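Local coordinates for protein chymotrypsin-like serine protease (Equine arteritis virus, PDB 1MBM) that probably cleaves the viral replicase polyprotein as a chymotrypsin-like serine endopeptidase, using a Ser-His-Asp catalytic triad, at residues H78-W89 against A117-H128; C105-S116 against H128-V139. All coordinates share one frame; numbering follows the deposited sequence.

Contact 1 of 2, residues H78-W89 against A117-H128; sequences HFAQPTTGPASW and AVVQGDAVVGVH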
# COMPACT_ATOMS: atom_id res chain seq x y z
N HIS A 78 -11.20 -4.75 6.73
CA HIS A 78 -11.08 -3.94 7.94
C HIS A 78 -10.19 -2.74 7.61
O HIS A 78 -9.10 -2.91 7.08
CB HIS A 78 -10.45 -4.73 9.10
CG HIS A 78 -11.20 -5.96 9.49
ND1 HIS A 78 -12.45 -5.92 10.08
CD2 HIS A 78 -10.88 -7.27 9.38
CE1 HIS A 78 -12.86 -7.15 10.31
NE2 HIS A 78 -11.93 -7.99 9.90
N PHE A 79 -10.66 -1.53 7.90
CA PHE A 79 -9.81 -0.36 7.75
C PHE A 79 -9.18 -0.08 9.11
O PHE A 79 -9.81 -0.30 10.15
CB PHE A 79 -10.62 0.85 7.29
CG PHE A 79 -10.98 0.82 5.82
CD1 PHE A 79 -10.12 0.25 4.90
CD2 PHE A 79 -12.18 1.36 5.37
CE1 PHE A 79 -10.44 0.23 3.53
CE2 PHE A 79 -12.50 1.34 4.02
CZ PHE A 79 -11.64 0.78 3.10
N ALA A 80 -7.94 0.40 9.12
CA ALA A 80 -7.27 0.77 10.37
C ALA A 80 -6.34 1.95 10.17
O ALA A 80 -5.79 2.15 9.08
CB ALA A 80 -6.50 -0.42 10.95
N GLN A 81 -6.16 2.73 11.23
CA GLN A 81 -5.26 3.87 11.20
C GLN A 81 -3.84 3.37 10.99
O GLN A 81 -3.51 2.25 11.39
CB GLN A 81 -5.36 4.65 12.53
CG GLN A 81 -4.46 4.13 13.64
CD GLN A 81 -4.27 5.13 14.77
OE1 GLN A 81 -5.24 5.59 15.37
NE2 GLN A 81 -3.02 5.48 15.06
N PRO A 82 -3.01 4.15 10.31
CA PRO A 82 -1.60 3.78 10.14
C PRO A 82 -0.89 3.68 11.48
O PRO A 82 -1.09 4.51 12.37
CB PRO A 82 -1.03 4.95 9.33
CG PRO A 82 -2.01 6.08 9.55
CD PRO A 82 -3.34 5.40 9.60
N THR A 83 -0.10 2.63 11.63
CA THR A 83 0.72 2.43 12.81
C THR A 83 2.17 2.44 12.32
O THR A 83 2.49 1.81 11.31
CB THR A 83 0.35 1.08 13.44
OG1 THR A 83 -0.86 1.25 14.20
CG2 THR A 83 1.36 0.64 14.47
N THR A 84 3.05 3.18 12.99
CA THR A 84 4.45 3.22 12.56
C THR A 84 5.10 1.84 12.68
O THR A 84 5.28 1.32 13.77
CB THR A 84 5.25 4.26 13.36
OG1 THR A 84 4.69 5.57 13.17
CG2 THR A 84 6.66 4.38 12.78
N GLY A 85 5.43 1.24 11.55
CA GLY A 85 6.02 -0.09 11.54
C GLY A 85 5.97 -0.68 10.15
O GLY A 85 5.65 0.02 9.18
N PRO A 86 6.29 -1.96 10.03
CA PRO A 86 6.24 -2.65 8.74
C PRO A 86 4.80 -2.72 8.20
O PRO A 86 3.84 -2.72 8.95
CB PRO A 86 6.73 -4.06 9.09
CG PRO A 86 6.46 -4.18 10.57
CD PRO A 86 6.80 -2.84 11.10
N ALA A 87 4.69 -2.74 6.88
CA ALA A 87 3.41 -2.89 6.21
C ALA A 87 3.66 -3.65 4.92
O ALA A 87 4.78 -3.64 4.40
CB ALA A 87 2.75 -1.54 5.93
N SER A 88 2.65 -4.34 4.43
CA SER A 88 2.78 -5.09 3.21
C SER A 88 2.05 -4.38 2.09
O SER A 88 0.87 -4.04 2.23
CB SER A 88 2.21 -6.51 3.37
OG SER A 88 2.96 -7.31 4.28
N TRP A 89 2.78 -4.12 1.00
CA TRP A 89 2.22 -3.59 -0.23
C TRP A 89 1.85 -4.83 -1.03
O TRP A 89 2.73 -5.57 -1.45
CB TRP A 89 3.29 -2.79 -1.00
CG TRP A 89 3.36 -1.32 -0.65
CD1 TRP A 89 3.03 -0.27 -1.47
CD2 TRP A 89 3.81 -0.74 0.57
NE1 TRP A 89 3.23 0.92 -0.81
CE2 TRP A 89 3.71 0.67 0.44
CE3 TRP A 89 4.27 -1.26 1.79
CZ2 TRP A 89 4.06 1.55 1.46
CZ3 TRP A 89 4.62 -0.38 2.81
CH2 TRP A 89 4.51 1.01 2.64
N ALA A 117 -3.15 -2.57 -2.23
CA ALA A 117 -3.57 -2.34 -0.86
C ALA A 117 -2.31 -2.34 -0.03
O ALA A 117 -1.38 -3.10 -0.30
CB ALA A 117 -4.50 -3.46 -0.38
N VAL A 118 -2.25 -1.43 0.94
CA VAL A 118 -1.15 -1.42 1.88
C VAL A 118 -1.76 -1.91 3.19
O VAL A 118 -2.70 -1.30 3.71
CB VAL A 118 -0.53 -0.01 2.02
CG1 VAL A 118 0.62 -0.03 2.99
CG2 VAL A 118 -0.07 0.50 0.68
N VAL A 119 -1.28 -3.03 3.71
CA VAL A 119 -1.92 -3.61 4.88
C VAL A 119 -0.98 -3.82 6.06
O VAL A 119 0.22 -4.01 5.89
CB VAL A 119 -2.65 -4.97 4.56
CG1 VAL A 119 -3.55 -4.85 3.31
CG2 VAL A 119 -1.67 -6.10 4.39
N GLN A 120 -1.56 -3.78 7.25
CA GLN A 120 -0.86 -4.05 8.50
C GLN A 120 -1.77 -5.04 9.23
O GLN A 120 -2.91 -4.72 9.54
CB GLN A 120 -0.65 -2.77 9.31
CG GLN A 120 0.42 -1.85 8.72
CD GLN A 120 0.76 -0.65 9.60
OE1 GLN A 120 -0.12 0.09 10.02
NE2 GLN A 120 2.05 -0.46 9.85
N GLY A 121 -1.26 -6.24 9.49
CA GLY A 121 -2.07 -7.28 10.08
C GLY A 121 -3.16 -7.69 9.10
O GLY A 121 -2.87 -7.95 7.93
N ASP A 122 -4.40 -7.71 9.56
CA ASP A 122 -5.54 -8.06 8.72
C ASP A 122 -6.29 -6.82 8.23
O ASP A 122 -7.43 -6.91 7.76
CB ASP A 122 -6.49 -8.99 9.48
CG ASP A 122 -7.17 -8.31 10.67
OD1 ASP A 122 -6.77 -7.18 11.04
OD2 ASP A 122 -8.11 -8.83 11.30
N ALA A 123 -5.66 -5.66 8.33
CA ALA A 123 -6.36 -4.43 8.01
C ALA A 123 -5.70 -3.59 6.93
O ALA A 123 -4.48 -3.52 6.85
CB ALA A 123 -6.55 -3.60 9.27
N VAL A 124 -6.54 -2.95 6.12
CA VAL A 124 -6.08 -2.05 5.08
C VAL A 124 -5.89 -0.67 5.70
O VAL A 124 -6.79 -0.14 6.37
CB VAL A 124 -7.13 -1.94 3.95
CG1 VAL A 124 -6.76 -0.84 2.96
CG2 VAL A 124 -7.30 -3.27 3.24
N VAL A 125 -4.71 -0.09 5.51
CA VAL A 125 -4.46 1.26 5.97
C VAL A 125 -4.60 2.25 4.80
O VAL A 125 -4.91 3.43 5.01
CB VAL A 125 -3.09 1.39 6.69
CG1 VAL A 125 -3.03 0.43 7.89
CG2 VAL A 125 -1.95 1.10 5.74
N GLY A 126 -4.40 1.78 3.57
CA GLY A 126 -4.52 2.66 2.41
C GLY A 126 -4.21 1.97 1.10
O GLY A 126 -4.07 0.74 1.05
N VAL A 127 -4.14 2.74 0.02
CA VAL A 127 -3.72 2.19 -1.27
C VAL A 127 -2.42 2.88 -1.66
O VAL A 127 -2.16 4.02 -1.26
CB VAL A 127 -4.77 2.37 -2.40
CG1 VAL A 127 -6.03 1.54 -2.12
CG2 VAL A 127 -5.13 3.84 -2.61
N HIS A 128 -1.59 2.20 -2.44
CA HIS A 128 -0.34 2.78 -2.89
C HIS A 128 -0.61 3.82 -3.98
O HIS A 128 -1.19 3.50 -5.02
CB HIS A 128 0.63 1.71 -3.41
CG HIS A 128 1.91 2.27 -3.93
ND1 HIS A 128 2.88 2.79 -3.10
CD2 HIS A 128 2.36 2.44 -5.19
CE1 HIS A 128 3.89 3.23 -3.83
NE2 HIS A 128 3.60 3.02 -5.11
O HOH W 1 -8.82 -5.68 5.42
O HOH W 2 -5.62 4.31 7.42
O HOH W 3 -2.41 -0.20 11.20
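The side-chain amide of Gln120 is gripped by the backbones of Thr83 and Pro86, tying the loop before strand 85-89 to the strand itself. Its CB leads to CG, which lies against Ala87 CB at 3.6 Å; beyond CG the chain runs extended (chi2 -173°) and carries the amide in among these backbone groups. There Gln120 OE1 accepts from Thr83 N at 3.0 Å, in the carbonyl plane and on a lone pair, and a water links OE1 to Gln81 O. Gln120 NE2 donates to Thr83 O at 2.7 Å. Its other proton goes to Pro86 O, met from above that carbonyl's plane; both acceptors lie in the amide plane of Gln120. Three direct bonds therefore fix the amide's rotation.

Farther along, Ser88 and Val119 exchange two backbone bonds as an antiparallel hydrogen-bonded pair. Next, Val118 lies alongside Trp89, its CG2 3.7 Å from the centroid of the five-membered ring and over the face. His128 CG lies at the indole edge, the ring planes 69° apart. At the start of 78-89, Val124 N donates to His78 O (2.7 Å) and Ala80 N to Val124 O, a single bridge at Phe79 and Val124. Strands 117-120 and 123-128 form a type II' beta hairpin in the second barrel of the chymotrypsin-like fold.

Contact 2 of 2, residues C105-S116 against H128-V139; sequences CLAWTTSGDSGS and HTGSNTSGVAYV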
# COMPACT_ATOMS: atom_id res chain seq x y z
N CYS A 105 6.96 6.87 4.10
CA CYS A 105 6.73 5.48 3.73
C CYS A 105 7.79 5.04 2.71
O CYS A 105 8.05 5.75 1.75
CB CYS A 105 5.33 5.28 3.14
SG CYS A 105 3.92 5.67 4.22
N LEU A 106 8.36 3.86 2.92
CA LEU A 106 9.38 3.32 2.03
C LEU A 106 8.98 1.94 1.52
O LEU A 106 8.59 1.08 2.30
CB LEU A 106 10.73 3.19 2.76
CG LEU A 106 11.24 4.41 3.50
CD1 LEU A 106 12.53 4.08 4.21
CD2 LEU A 106 11.44 5.56 2.53
N ALA A 107 9.07 1.72 0.22
CA ALA A 107 8.75 0.43 -0.37
C ALA A 107 9.26 0.45 -1.80
O ALA A 107 9.24 1.49 -2.44
CB ALA A 107 7.23 0.18 -0.35
N TRP A 108 9.72 -0.70 -2.29
CA TRP A 108 10.17 -0.76 -3.67
C TRP A 108 8.96 -1.03 -4.56
O TRP A 108 8.34 -2.09 -4.46
CB TRP A 108 11.23 -1.86 -3.86
CG TRP A 108 11.80 -1.88 -5.24
CD1 TRP A 108 12.83 -1.13 -5.71
CD2 TRP A 108 11.36 -2.70 -6.34
NE1 TRP A 108 13.07 -1.43 -7.04
CE2 TRP A 108 12.18 -2.39 -7.44
CE3 TRP A 108 10.36 -3.66 -6.49
CZ2 TRP A 108 12.03 -3.01 -8.68
CZ3 TRP A 108 10.22 -4.27 -7.73
CH2 TRP A 108 11.05 -3.95 -8.80
N THR A 109 8.58 -0.06 -5.38
CA THR A 109 7.42 -0.21 -6.26
C THR A 109 7.66 0.31 -7.67
O THR A 109 8.61 1.06 -7.90
CB THR A 109 6.19 0.55 -5.70
OG1 THR A 109 6.54 1.93 -5.52
CG2 THR A 109 5.81 0.07 -4.29
N THR A 110 6.80 -0.09 -8.61
CA THR A 110 6.81 0.44 -9.99
C THR A 110 5.45 1.06 -10.29
O THR A 110 4.50 0.89 -9.53
CB THR A 110 7.09 -0.65 -11.03
OG1 THR A 110 6.12 -1.70 -10.89
CG2 THR A 110 8.43 -1.33 -10.79
N SER A 111 5.32 1.73 -11.43
CA SER A 111 4.05 2.38 -11.77
C SER A 111 2.86 1.43 -11.71
O SER A 111 1.80 1.78 -11.18
CB SER A 111 4.11 3.05 -13.14
OG SER A 111 2.95 3.83 -13.32
N GLY A 112 3.04 0.21 -12.23
CA GLY A 112 1.99 -0.79 -12.20
C GLY A 112 1.48 -1.18 -10.81
O GLY A 112 0.40 -1.77 -10.69
N ASP A 113 2.24 -0.84 -9.76
CA ASP A 113 1.84 -1.17 -8.39
C ASP A 113 0.90 -0.15 -7.80
O ASP A 113 0.44 -0.33 -6.67
CB ASP A 113 3.05 -1.27 -7.46
CG ASP A 113 4.01 -2.39 -7.82
OD1 ASP A 113 3.56 -3.42 -8.36
OD2 ASP A 113 5.23 -2.31 -7.59
N SER A 114 0.63 0.95 -8.51
CA SER A 114 -0.31 1.95 -8.01
C SER A 114 -1.64 1.27 -7.74
O SER A 114 -2.12 0.47 -8.55
CB SER A 114 -0.47 3.10 -9.01
OG SER A 114 0.66 3.97 -8.96
N GLY A 115 -2.23 1.57 -6.60
CA GLY A 115 -3.49 0.96 -6.22
C GLY A 115 -3.39 -0.25 -5.31
O GLY A 115 -4.41 -0.67 -4.76
N SER A 116 -2.20 -0.84 -5.18
CA SER A 116 -2.00 -1.98 -4.28
C SER A 116 -2.47 -1.64 -2.88
O SER A 116 -2.22 -0.54 -2.38
CB SER A 116 -0.52 -2.41 -4.19
OG SER A 116 0.04 -2.71 -5.48
N HIS A 128 -1.59 2.20 -2.44
CA HIS A 128 -0.34 2.78 -2.89
C HIS A 128 -0.61 3.82 -3.98
O HIS A 128 -1.19 3.50 -5.02
CB HIS A 128 0.63 1.71 -3.41
CG HIS A 128 1.91 2.27 -3.93
ND1 HIS A 128 2.88 2.79 -3.10
CD2 HIS A 128 2.36 2.44 -5.19
CE1 HIS A 128 3.89 3.23 -3.83
NE2 HIS A 128 3.60 3.02 -5.11
N THR A 129 -0.14 5.04 -3.74
CA THR A 129 -0.39 6.19 -4.61
C THR A 129 0.74 6.50 -5.58
O THR A 129 0.50 6.83 -6.74
CB THR A 129 -0.71 7.41 -3.71
OG1 THR A 129 -2.03 7.25 -3.18
CG2 THR A 129 -0.77 8.72 -4.51
N GLY A 130 1.98 6.40 -5.13
CA GLY A 130 3.08 6.71 -6.02
C GLY A 130 4.42 6.58 -5.35
O GLY A 130 4.51 6.25 -4.18
N SER A 131 5.47 6.89 -6.08
CA SER A 131 6.80 6.68 -5.54
C SER A 131 7.74 7.84 -5.83
O SER A 131 7.43 8.73 -6.61
CB SER A 131 7.38 5.42 -6.17
OG SER A 131 7.60 5.66 -7.55
N ASN A 132 8.89 7.82 -5.18
CA ASN A 132 9.93 8.79 -5.48
C ASN A 132 11.26 8.07 -5.35
O ASN A 132 11.31 6.85 -5.19
CB ASN A 132 9.84 10.02 -4.57
CG ASN A 132 10.21 11.30 -5.29
OD1 ASN A 132 10.97 11.27 -6.26
ND2 ASN A 132 9.66 12.42 -4.84
N THR A 133 12.34 8.84 -5.42
CA THR A 133 13.70 8.31 -5.39
C THR A 133 14.03 7.63 -4.06
O THR A 133 13.58 8.07 -3.01
CB THR A 133 14.69 9.46 -5.68
OG1 THR A 133 14.79 9.65 -7.10
CG2 THR A 133 16.11 9.10 -5.27
N SER A 134 14.78 6.53 -4.14
CA SER A 134 15.26 5.80 -2.96
C SER A 134 14.17 5.08 -2.17
O SER A 134 14.20 5.04 -0.94
CB SER A 134 16.07 6.72 -2.04
OG SER A 134 17.25 7.14 -2.68
N GLY A 135 13.21 4.52 -2.90
CA GLY A 135 12.17 3.74 -2.28
C GLY A 135 11.09 4.54 -1.57
O GLY A 135 10.36 3.97 -0.77
N VAL A 136 11.00 5.83 -1.85
CA VAL A 136 9.95 6.65 -1.24
C VAL A 136 8.59 6.21 -1.76
O VAL A 136 8.41 6.03 -2.96
CB VAL A 136 10.13 8.16 -1.52
CG1 VAL A 136 8.87 8.95 -1.13
CG2 VAL A 136 11.31 8.71 -0.78
N ALA A 137 7.64 6.01 -0.86
CA ALA A 137 6.29 5.64 -1.24
C ALA A 137 5.29 6.66 -0.70
O ALA A 137 5.52 7.27 0.33
CB ALA A 137 5.95 4.23 -0.70
N TYR A 138 4.18 6.85 -1.41
CA TYR A 138 3.11 7.69 -0.91
C TYR A 138 1.86 6.81 -0.85
O TYR A 138 1.58 6.08 -1.80
CB TYR A 138 2.89 8.91 -1.80
CG TYR A 138 4.12 9.76 -2.00
CD1 TYR A 138 4.62 10.55 -0.97
CD2 TYR A 138 4.78 9.79 -3.23
CE1 TYR A 138 5.76 11.32 -1.15
CE2 TYR A 138 5.91 10.57 -3.42
CZ TYR A 138 6.39 11.33 -2.39
OH TYR A 138 7.51 12.11 -2.59
N VAL A 139 1.15 6.86 0.28
CA VAL A 139 -0.01 6.01 0.49
C VAL A 139 -1.25 6.84 0.86
O VAL A 139 -1.18 7.71 1.71
CB VAL A 139 0.26 4.99 1.62
CG1 VAL A 139 -1.01 4.21 2.00
CG2 VAL A 139 1.42 4.04 1.23
O HOH W 4 7.51 8.73 1.97
O HOH W 5 7.77 3.26 -3.71
O HOH W 6 4.25 3.25 -7.80
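The loop carrying the probable nucleophile of a chymotrypsin-like protease here packs on the strand pair that walls the likely substrate pocket. Gly115 and Ser116 fasten it to the backbone of His128: Gly115 N donates to His128 O at 2.7 Å, nearly straight at 173°, and His128 N donates to Ser116 O. Asp113 O closes the type II turn from Asp113 to Ser116, taking both Ser116 N and Ser116 OG from the same face of its plane, the hydroxyl at 2.7 Å. Ser114 OG also makes a weak hydrogen bond to His33, consistent with a triad that Asp59 would complete, while Asp113 forms a salt bridge with Arg197.

The His128 side chain has CG anti to the backbone N (chi1 178°), which sends the imidazole toward Thr109. Thr109 comes from the opposite direction and lays CG2 over one face, 3.9 Å from the ring centroid; Gly130 N covers the other face near the rim. Ala137 CB and a water occupy the ring's edge, the water 2.8 Å from His128 NE2 and bonded also to Thr110 O. A second water gathers Ala107 O, Thr109 OG1 and Val136 O, linking the segment 105-116 to strand 136-139.

Farther from the serine, Ala137 N donates to Cys105 O from above the carbonyl plane, and Ala107 N donates to Gly135 O at 2.8 Å. Leu106 and Val136 form an antiparallel non-hydrogen-bonded pair, and Ala137 CB sits 4.0 Å from Cys105 CB. The Gly-Asp-Ser-Gly sequence marks the nucleophile loop. A histidine held between a threonine and the backbone of its own strand resembles the S1 pocket of chymotrypsin-like viral proteases that cut after glutamine or glutamate, a role His128 and Thr109 probably share here.

How the contacts relate
The two contacts lie side by side in one antiparallel sheet, their centres about 14 Å apart. Their segments alternate along the chain: 78-89 comes first, then 105-116, which runs directly into 117-128, and finally 128-139. Strand 123-132 serves both, and His128 belongs to each, with contact 1 at one end of its strand and contact 2 at the other. Between them Trp89 packs on Ala107 and Val139, so the buried Trp89 and Val118 of contact 1 continue into the packing beneath the probable pocket of contact 2. The general lesson is that a single barrel strand can run from a hairpin at the edge of the barrel to a probable substrate pocket.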